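PDB 6RVB: NADH oxidase from Thermus thermophilus, which reduces coenzyme A disulfide with NADH as electron donor, through a bound FAD and a redox-active centre. Local coordinates for residues F351-R361 against P372-E381. Sequence-based numbering, arbitrary orientation.
Sequences FWAKKVFIQSR and PLWVELVYEE. With COA (coenzyme A), chain J.
The amide of Ser-360 gives its hydrogen to Leu-373 O, N to O 2.7 Å and nearly straight, one of the paired backbone bonds that zip strand 353-361 to 372-380 as an antiparallel hairpin. Strand 353-361 is one edge strand of the dimerisation-domain sheet in this chain, and its outward-facing Gln-359 O receives N6A of coenzyme A at 2.6 Å. On the face bearing Phe-357 and Gln-359, Trp-374 touches both: Phe-357 CE1 meets its CD1 at 3.6 Å, the rings tilted 30° and displaced, with little stacking, while Gln-359 lays CB and CG against the pyrrole part of the indole and, extended beyond CG, brings OE1 to NE1 in a weak bond. With an alanine at Trp-374, Gln-359 OE1 would probably lose its N-H partner and Phe-357 its neighbouring ring. Glu-376, with CG anti to the backbone N (chi1 -176°), passes CG by Val-356 O and bonds Trp-188 through OE1. On the other face Val-356 CG1 packs on Leu-377 CB, aliphatic chains suiting a buried place, and Lys-354 CB lies over one face of the Tyr-379 ring. The adenine amino group of coenzyme A is thus held by a main-chain carbonyl, with apolar Ile-358 packed beside the ring.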
ATOM      1  N   PHE A 351     -10.098   0.750  26.763  1.00 50.20           N
ATOM      2  CA  PHE A 351     -10.510   1.910  26.033  1.00 49.09           C
ATOM      3  C   PHE A 351     -12.003   1.811  25.786  1.00 52.72           C
ATOM      4  O   PHE A 351     -12.561   0.720  25.795  1.00 48.25           O
ATOM      5  CB  PHE A 351      -9.856   1.848  24.730  1.00 47.57           C
ATOM      6  CG  PHE A 351      -8.442   2.099  24.765  1.00 48.26           C
ATOM      7  CD1 PHE A 351      -7.972   3.413  24.653  1.00 50.50           C
ATOM      8  CD2 PHE A 351      -7.537   1.045  24.791  1.00 49.62           C
ATOM      9  CE1 PHE A 351      -6.617   3.664  24.625  1.00 51.53           C
ATOM     10  CE2 PHE A 351      -6.181   1.292  24.771  1.00 37.59           C
ATOM     11  CZ  PHE A 351      -5.725   2.594  24.709  1.00 38.61           C
ATOM     12  N   TRP A 352     -12.654   2.926  25.532  1.00 47.13           N
ATOM     13  CA  TRP A 352     -13.994   2.780  25.086  1.00 52.02           C
ATOM     14  C   TRP A 352     -13.952   2.646  23.603  1.00 51.94           C
ATOM     15  O   TRP A 352     -14.127   3.608  22.883  1.00 56.87           O
ATOM     16  CB  TRP A 352     -14.853   3.975  25.507  1.00 66.68           C
ATOM     17  CG  TRP A 352     -15.170   4.019  26.989  1.00 73.36           C
ATOM     18  CD1 TRP A 352     -14.484   3.408  27.976  1.00 61.72           C
ATOM     19  CD2 TRP A 352     -16.273   4.680  27.612  1.00 82.16           C
ATOM     20  NE1 TRP A 352     -15.059   3.676  29.171  1.00 62.15           N
ATOM     21  CE2 TRP A 352     -16.172   4.440  28.980  1.00 75.58           C
ATOM     22  CE3 TRP A 352     -17.341   5.454  27.142  1.00 87.88           C
ATOM     23  CZ2 TRP A 352     -17.114   4.919  29.898  1.00 82.22           C
ATOM     24  CZ3 TRP A 352     -18.265   5.966  28.058  1.00 80.12           C
ATOM     25  CH2 TRP A 352     -18.148   5.692  29.416  1.00 79.39           C
ATOM     26  N   ALA A 353     -13.755   1.433  23.130  1.00 48.82           N
ATOM     27  CA  ALA A 353     -13.501   1.201  21.711  1.00 45.66           C
ATOM     28  C   ALA A 353     -14.636   0.687  20.835  1.00 37.13           C
ATOM     29  O   ALA A 353     -15.498   0.044  21.293  1.00 47.40           O
ATOM     30  CB  ALA A 353     -12.337   0.299  21.591  1.00 47.58           C
ATOM     31  N   LYS A 354     -14.585   0.956  19.554  1.00 40.25           N
ATOM     32  CA  LYS A 354     -15.581   0.521  18.623  1.00 47.00           C
ATOM     33  C   LYS A 354     -14.832  -0.013  17.404  1.00 47.20           C
ATOM     34  O   LYS A 354     -13.682   0.319  17.193  1.00 48.43           O
ATOM     35  CB  LYS A 354     -16.511   1.699  18.253  1.00 46.24           C
ATOM     36  CG  LYS A 354     -17.635   1.958  19.293  1.00 49.98           C
ATOM     37  CD  LYS A 354     -18.481   3.166  18.897  1.00 64.92           C
ATOM     38  CE  LYS A 354     -19.865   3.150  19.540  1.00 85.88           C
ATOM     39  NZ  LYS A 354     -20.608   1.838  19.356  1.00 88.89           N
ATOM     40  N   LYS A 355     -15.476  -0.853  16.598  1.00 47.04           N
ATOM     41  CA  LYS A 355     -14.939  -1.212  15.290  1.00 40.13           C
ATOM     42  C   LYS A 355     -15.831  -0.878  14.110  1.00 44.10           C
ATOM     43  O   LYS A 355     -17.019  -0.632  14.272  1.00 58.44           O
ATOM     44  CB  LYS A 355     -14.575  -2.681  15.232  1.00 34.74           C
ATOM     45  CG  LYS A 355     -15.671  -3.586  15.123  1.00 33.63           C
ATOM     46  CD  LYS A 355     -15.182  -4.996  15.224  1.00 41.86           C
ATOM     47  CE  LYS A 355     -16.300  -6.003  15.348  1.00 38.76           C
ATOM     48  NZ  LYS A 355     -15.659  -7.207  15.990  1.00 52.10           N
ATOM     49  N   VAL A 356     -15.253  -0.879  12.923  1.00 38.52           N
ATOM     50  CA  VAL A 356     -16.013  -0.813  11.731  1.00 37.52           C
ATOM     51  C   VAL A 356     -15.377  -1.812  10.755  1.00 40.85           C
ATOM     52  O   VAL A 356     -14.175  -2.012  10.798  1.00 41.91           O
ATOM     53  CB  VAL A 356     -16.067   0.640  11.229  1.00 41.54           C
ATOM     54  CG1 VAL A 356     -14.823   1.018  10.518  1.00 37.41           C
ATOM     55  CG2 VAL A 356     -17.085   0.736  10.239  1.00 49.21           C
ATOM     56  N   PHE A 357     -16.139  -2.487   9.904  1.00 40.04           N
ATOM     57  CA  PHE A 357     -15.507  -3.531   9.041  1.00 39.96           C
ATOM     58  C   PHE A 357     -16.225  -3.572   7.705  1.00 42.36           C
ATOM     59  O   PHE A 357     -17.393  -3.963   7.657  1.00 42.59           O
ATOM     60  CB  PHE A 357     -15.625  -4.904   9.714  1.00 33.35           C
ATOM     61  CG  PHE A 357     -14.987  -6.018   8.976  1.00 36.86           C
ATOM     62  CD1 PHE A 357     -15.678  -6.721   8.021  1.00 40.96           C
ATOM     63  CD2 PHE A 357     -13.654  -6.385   9.232  1.00 48.48           C
ATOM     64  CE1 PHE A 357     -15.061  -7.770   7.265  1.00 41.56           C
ATOM     65  CE2 PHE A 357     -13.009  -7.451   8.480  1.00 44.81           C
ATOM     66  CZ  PHE A 357     -13.727  -8.120   7.498  1.00 37.95           C
ATOM     67  N   ILE A 358     -15.554  -3.126   6.647  1.00 36.29           N
ATOM     68  CA  ILE A 358     -16.230  -2.890   5.410  1.00 37.35           C
ATOM     69  C   ILE A 358     -15.613  -3.771   4.374  1.00 40.70           C
ATOM     70  O   ILE A 358     -14.524  -4.211   4.607  1.00 38.87           O
ATOM     71  CB  ILE A 358     -16.317  -1.436   4.947  1.00 32.45           C
ATOM     72  CG1 ILE A 358     -14.971  -0.893   4.621  1.00 36.39           C
ATOM     73  CG2 ILE A 358     -16.901  -0.674   5.946  1.00 38.93           C
ATOM     74  CD1 ILE A 358     -14.533  -1.212   3.305  1.00 38.87           C
ATOM     75  N   GLN A 359     -16.381  -4.100   3.309  1.00 42.85           N
ATOM     76  CA  GLN A 359     -15.834  -4.866   2.224  1.00 41.04           C
ATOM     77  C   GLN A 359     -16.025  -4.067   0.957  1.00 45.37           C
ATOM     78  O   GLN A 359     -17.159  -3.658   0.708  1.00 41.79           O
ATOM     79  CB  GLN A 359     -16.525  -6.176   2.085  1.00 32.56           C
ATOM     80  CG  GLN A 359     -16.616  -6.559   0.663  1.00 43.13           C
ATOM     81  CD  GLN A 359     -17.060  -7.962   0.426  1.00 47.57           C
ATOM     82  OE1 GLN A 359     -17.553  -8.671   1.307  1.00 50.29           O
ATOM     83  NE2 GLN A 359     -16.873  -8.381  -0.787  1.00 49.23           N
ATOM     84  N   SER A 360     -14.914  -3.830   0.223  1.00 37.33           N
ATOM     85  CA  SER A 360     -14.855  -2.973  -0.923  1.00 35.75           C
ATOM     86  C   SER A 360     -14.081  -3.749  -1.976  1.00 45.11           C
ATOM     87  O   SER A 360     -13.910  -4.946  -1.850  1.00 42.73           O
ATOM     88  CB  SER A 360     -14.144  -1.701  -0.635  1.00 37.77           C
ATOM     89  OG  SER A 360     -14.404  -0.785  -1.690  1.00 46.87           O
ATOM     90  N   ARG A 361     -13.677  -3.089  -3.052  1.00 43.27           N
ATOM     91  CA  ARG A 361     -12.970  -3.761  -4.099  1.00 41.35           C
ATOM     92  C   ARG A 361     -11.510  -3.247  -4.100  1.00 51.60           C
ATOM     93  O   ARG A 361     -11.158  -2.351  -3.358  1.00 50.57           O
ATOM     94  CB  ARG A 361     -13.658  -3.560  -5.444  1.00 38.81           C
ATOM     95  CG  ARG A 361     -15.117  -3.008  -5.445  1.00 63.19           C
ATOM     96  CD  ARG A 361     -15.995  -3.333  -6.762  1.00 81.98           C
ATOM     97  NE  ARG A 361     -16.358  -4.781  -6.916  1.00 99.78           N
ATOM     98  CZ  ARG A 361     -15.606  -5.765  -7.484  1.00 91.04           C
ATOM     99  NH1 ARG A 361     -14.415  -5.536  -8.014  1.00 68.28           N
ATOM    100  NH2 ARG A 361     -16.039  -7.024  -7.530  1.00 92.37           N
ATOM    101  N   PRO A 372     -11.801  -8.478  -4.130  1.00 47.01           N
ATOM    102  CA  PRO A 372     -12.372  -7.859  -2.947  1.00 43.89           C
ATOM    103  C   PRO A 372     -11.252  -7.458  -2.044  1.00 42.28           C
ATOM    104  O   PRO A 372     -10.159  -7.932  -2.146  1.00 47.85           O
ATOM    105  CB  PRO A 372     -13.167  -8.994  -2.357  1.00 38.13           C
ATOM    106  CG  PRO A 372     -12.322 -10.126  -2.610  1.00 46.57           C
ATOM    107  CD  PRO A 372     -11.608  -9.908  -3.920  1.00 50.30           C
ATOM    108  N   LEU A 373     -11.538  -6.508  -1.194  1.00 45.19           N
ATOM    109  CA  LEU A 373     -10.578  -5.911  -0.258  1.00 44.25           C
ATOM    110  C   LEU A 373     -11.417  -5.454   0.927  1.00 44.03           C
ATOM    111  O   LEU A 373     -12.435  -4.714   0.729  1.00 44.34           O
ATOM    112  CB  LEU A 373      -9.894  -4.711  -0.886  1.00 42.08           C
ATOM    113  CG  LEU A 373      -8.725  -4.261  -0.040  1.00 42.51           C
ATOM    114  CD1 LEU A 373      -7.696  -3.820  -0.975  1.00 36.43           C
ATOM    115  CD2 LEU A 373      -9.090  -3.079   0.878  1.00 38.35           C
ATOM    116  N   TRP A 374     -11.061  -5.924   2.127  1.00 36.41           N
ATOM    117  CA  TRP A 374     -11.857  -5.662   3.320  1.00 34.53           C
ATOM    118  C   TRP A 374     -10.973  -4.825   4.194  1.00 39.23           C
ATOM    119  O   TRP A 374      -9.759  -5.079   4.209  1.00 41.59           O
ATOM    120  CB  TRP A 374     -12.108  -6.912   4.091  1.00 38.00           C
ATOM    121  CG  TRP A 374     -13.039  -7.943   3.473  1.00 44.39           C
ATOM    122  CD1 TRP A 374     -14.371  -8.131   3.756  1.00 43.11           C
ATOM    123  CD2 TRP A 374     -12.694  -8.959   2.525  1.00 41.72           C
ATOM    124  NE1 TRP A 374     -14.872  -9.150   2.983  1.00 44.25           N
ATOM    125  CE2 TRP A 374     -13.861  -9.676   2.234  1.00 38.13           C
ATOM    126  CE3 TRP A 374     -11.521  -9.286   1.835  1.00 45.68           C
ATOM    127  CZ2 TRP A 374     -13.872 -10.707   1.347  1.00 30.93           C
ATOM    128  CZ3 TRP A 374     -11.548 -10.314   0.953  1.00 41.74           C
ATOM    129  CH2 TRP A 374     -12.713 -11.003   0.711  1.00 33.07           C
ATOM    130  N   VAL A 375     -11.508  -3.799   4.877  1.00 36.15           N
ATOM    131  CA  VAL A 375     -10.669  -3.082   5.804  1.00 34.81           C
ATOM    132  C   VAL A 375     -11.436  -2.969   7.090  1.00 40.22           C
ATOM    133  O   VAL A 375     -12.661  -2.898   7.038  1.00 38.24           O
ATOM    134  CB  VAL A 375     -10.139  -1.760   5.271  1.00 37.47           C
ATOM    135  CG1 VAL A 375     -10.735  -1.400   3.923  1.00 37.07           C
ATOM    136  CG2 VAL A 375     -10.359  -0.686   6.262  1.00 36.07           C
ATOM    137  N   GLU A 376     -10.714  -3.102   8.222  1.00 36.44           N
ATOM    138  CA  GLU A 376     -11.244  -2.938   9.582  1.00 41.87           C
ATOM    139  C   GLU A 376     -10.624  -1.772  10.288  1.00 41.23           C
ATOM    140  O   GLU A 376      -9.440  -1.640  10.204  1.00 46.26           O
ATOM    141  CB  GLU A 376     -10.946  -4.132  10.486  1.00 35.60           C
ATOM    142  CG  GLU A 376     -11.607  -3.952  11.880  1.00 33.61           C
ATOM    143  CD  GLU A 376     -11.320  -5.131  12.770  1.00 44.75           C
ATOM    144  OE1 GLU A 376     -10.718  -6.105  12.288  1.00 36.65           O
ATOM    145  OE2 GLU A 376     -11.696  -5.081  13.963  1.00 42.26           O
ATOM    146  N   LEU A 377     -11.381  -0.978  11.044  1.00 39.74           N
ATOM    147  CA  LEU A 377     -10.796   0.107  11.804  1.00 34.40           C
ATOM    148  C   LEU A 377     -11.212  -0.091  13.234  1.00 39.30           C
ATOM    149  O   LEU A 377     -12.365  -0.277  13.511  1.00 44.15           O
ATOM    150  CB  LEU A 377     -11.407   1.386  11.266  1.00 30.26           C
ATOM    151  CG  LEU A 377     -10.591   2.365  10.511  1.00 29.84           C
ATOM    152  CD1 LEU A 377      -9.370   1.699   9.845  1.00 29.65           C
ATOM    153  CD2 LEU A 377     -11.515   3.118   9.605  1.00 20.94           C
ATOM    154  N   VAL A 378     -10.295  -0.016  14.164  1.00 37.52           N
ATOM    155  CA  VAL A 378     -10.613  -0.069  15.615  1.00 36.40           C
ATOM    156  C   VAL A 378     -10.274   1.301  16.205  1.00 41.06           C
ATOM    157  O   VAL A 378      -9.150   1.761  16.093  1.00 42.09           O
ATOM    158  CB  VAL A 378      -9.749  -1.167  16.272  1.00 35.92           C
ATOM    159  CG1 VAL A 378      -9.923  -1.236  17.679  1.00 37.32           C
ATOM    160  CG2 VAL A 378     -10.144  -2.478  15.698  1.00 40.35           C
ATOM    161  N   TYR A 379     -11.244   2.005  16.757  1.00 42.64           N
ATOM    162  CA  TYR A 379     -11.004   3.387  17.232  1.00 44.85           C
ATOM    163  C   TYR A 379     -11.600   3.660  18.635  1.00 48.76           C
ATOM    164  O   TYR A 379     -12.296   2.831  19.169  1.00 43.22           O
ATOM    165  CB  TYR A 379     -11.525   4.415  16.241  1.00 35.64           C
ATOM    166  CG  TYR A 379     -12.957   4.215  15.882  1.00 39.65           C
ATOM    167  CD1 TYR A 379     -13.391   3.196  15.009  1.00 41.03           C
ATOM    168  CD2 TYR A 379     -13.890   4.988  16.455  1.00 43.75           C
ATOM    169  CE1 TYR A 379     -14.737   3.023  14.722  1.00 50.11           C
ATOM    170  CE2 TYR A 379     -15.194   4.827  16.192  1.00 46.38           C
ATOM    171  CZ  TYR A 379     -15.647   3.883  15.331  1.00 54.96           C
ATOM    172  OH  TYR A 379     -17.033   3.863  15.151  1.00 57.25           O
ATOM    173  N   GLU A 380     -11.280   4.808  19.232  1.00 50.52           N
ATOM    174  CA  GLU A 380     -11.730   5.200  20.563  1.00 41.93           C
ATOM    175  C   GLU A 380     -12.985   6.036  20.428  1.00 54.17           C
ATOM    176  O   GLU A 380     -13.090   6.847  19.536  1.00 53.61           O
ATOM    177  CB  GLU A 380     -10.673   6.030  21.226  1.00 42.43           C
ATOM    178  CG  GLU A 380     -10.901   6.193  22.662  1.00 63.63           C
ATOM    179  CD  GLU A 380      -9.769   6.820  23.466  1.00 67.67           C
ATOM    180  OE1 GLU A 380      -9.815   6.555  24.679  1.00 74.93           O
ATOM    181  OE2 GLU A 380      -8.908   7.587  22.956  1.00 53.78           O
ATOM    182  N   GLU A 381     -13.974   5.830  21.283  1.00 57.06           N
ATOM    183  CA  GLU A 381     -15.266   6.375  21.016  1.00 51.83           C
ATOM    184  C   GLU A 381     -15.285   7.866  20.840  1.00 62.76           C
ATOM    185  O   GLU A 381     -15.829   8.396  19.849  1.00 70.52           O
ATOM    186  CB  GLU A 381     -16.153   6.030  22.166  1.00 68.44           C
ATOM    187  CG  GLU A 381     -17.651   5.727  21.814  1.00 82.81           C
ATOM    188  CD  GLU A 381     -18.330   5.127  23.019  1.00 92.68           C
ATOM    189  OE1 GLU A 381     -18.568   5.896  23.965  1.00102.97           O
ATOM    190  OE2 GLU A 381     -18.543   3.903  23.074  1.00 80.67           O
TER
HETATM  191  N1A COA J 503     -19.085  -1.201   2.328  1.00 55.38           N
HETATM  192  C2A COA J 503     -19.786  -0.415   3.218  1.00 55.93           C
HETATM  193  N3A COA J 503     -20.209   0.877   2.951  1.00 56.20           N
HETATM  194  C4A COA J 503     -19.959   1.496   1.732  1.00 60.28           C
HETATM  195  C5A COA J 503     -19.185   0.717   0.713  1.00 64.36           C
HETATM  196  C6A COA J 503     -18.765  -0.678   1.055  1.00 61.67           C
HETATM  197  N6A COA J 503     -18.056  -1.310   0.056  1.00 58.68           N
HETATM  198  N7A COA J 503     -19.013   1.518  -0.375  1.00 68.63           N
HETATM  199  C8A COA J 503     -19.626   2.703  -0.101  1.00 64.80           C
HETATM  200  N9A COA J 503     -20.179   2.696   1.138  1.00 63.47           N
HETATM  201  C1B COA J 503     -20.898   3.868   1.699  1.00 72.77           C
HETATM  202  C2B COA J 503     -20.047   5.145   1.780  1.00 73.60           C
HETATM  203  O2B COA J 503     -19.301   5.162   3.017  1.00 68.32           O
HETATM  204  C3B COA J 503     -21.055   6.290   1.756  1.00 72.90           C
HETATM  205  O3B COA J 503     -21.381   6.668   3.118  1.00 77.05           O
HETATM  206  P3B COA J 503     -22.482   7.746   3.623  1.00 65.87           P
HETATM  207  O7A COA J 503     -21.842   8.126   4.945  1.00 65.71           O
HETATM  208  O8A COA J 503     -22.600   8.796   2.570  1.00 59.60           O
HETATM  209  O9A COA J 503     -23.803   6.997   3.689  1.00 76.38           O
HETATM  210  C4B COA J 503     -22.257   5.681   1.065  1.00 70.87           C
HETATM  211  O4B COA J 503     -22.013   4.279   0.898  1.00 80.10           O
HETATM  212  C5B COA J 503     -22.461   6.223  -0.315  1.00 74.94           C
HETATM  213  O5B COA J 503     -21.605   5.543  -1.239  1.00 80.35           O
HETATM  214  P1A COA J 503     -22.171   5.352  -2.737  1.00 76.46           P
HETATM  215  O1A COA J 503     -21.084   4.539  -3.350  1.00 73.45           O
HETATM  216  O2A COA J 503     -23.598   4.851  -2.753  1.00 77.53           O
HETATM  217  O3A COA J 503     -21.976   6.867  -3.286  1.00 73.97           O
HETATM  218  P2A COA J 503     -22.986   8.079  -3.696  1.00 69.87           P
HETATM  219  O4A COA J 503     -22.578   9.438  -3.053  1.00 61.38           O
HETATM  220  O5A COA J 503     -24.396   7.514  -3.640  1.00 71.51           O
HETATM  221  O6A COA J 503     -22.565   8.042  -5.243  1.00 71.45           O
HETATM  222  CBP COA J 503     -21.953   8.656  -7.429  1.00 66.65           C
HETATM  223  CCP COA J 503     -22.327   9.157  -6.052  1.00 68.81           C
HETATM  224  CDP COA J 503     -21.957   7.126  -7.544  1.00 54.81           C
HETATM  225  CEP COA J 503     -23.029   9.235  -8.330  1.00 55.62           C
HETATM  226  CAP COA J 503     -20.559   9.269  -7.711  1.00 71.46           C
HETATM  227  OAP COA J 503     -19.543   8.790  -6.824  1.00 60.89           O
HETATM  228  C9P COA J 503     -20.122   9.101  -9.138  1.00 73.75           C
HETATM  229  O9P COA J 503     -20.673   9.740 -10.053  1.00 66.48           O
HETATM  230  N8P COA J 503     -19.128   8.242  -9.373  1.00 78.26           N
HETATM  231  C7P COA J 503     -18.960   7.862 -10.773  1.00 72.84           C
HETATM  232  C6P COA J 503     -18.082   8.878 -11.503  1.00 64.50           C
HETATM  233  C5P COA J 503     -16.769   8.833 -10.745  1.00 70.79           C
HETATM  234  O5P COA J 503     -16.578   9.493  -9.727  1.00 75.44           O
HETATM  235  N4P COA J 503     -15.814   8.060 -11.211  1.00 80.76           N
HETATM  236  C3P COA J 503     -14.490   8.562 -10.937  1.00 82.87           C
HETATM  237  C2P COA J 503     -14.289   9.907 -11.617  1.00 70.35           C
HETATM  238  S1P COA J 503     -13.196   9.588 -13.019  1.00103.00           S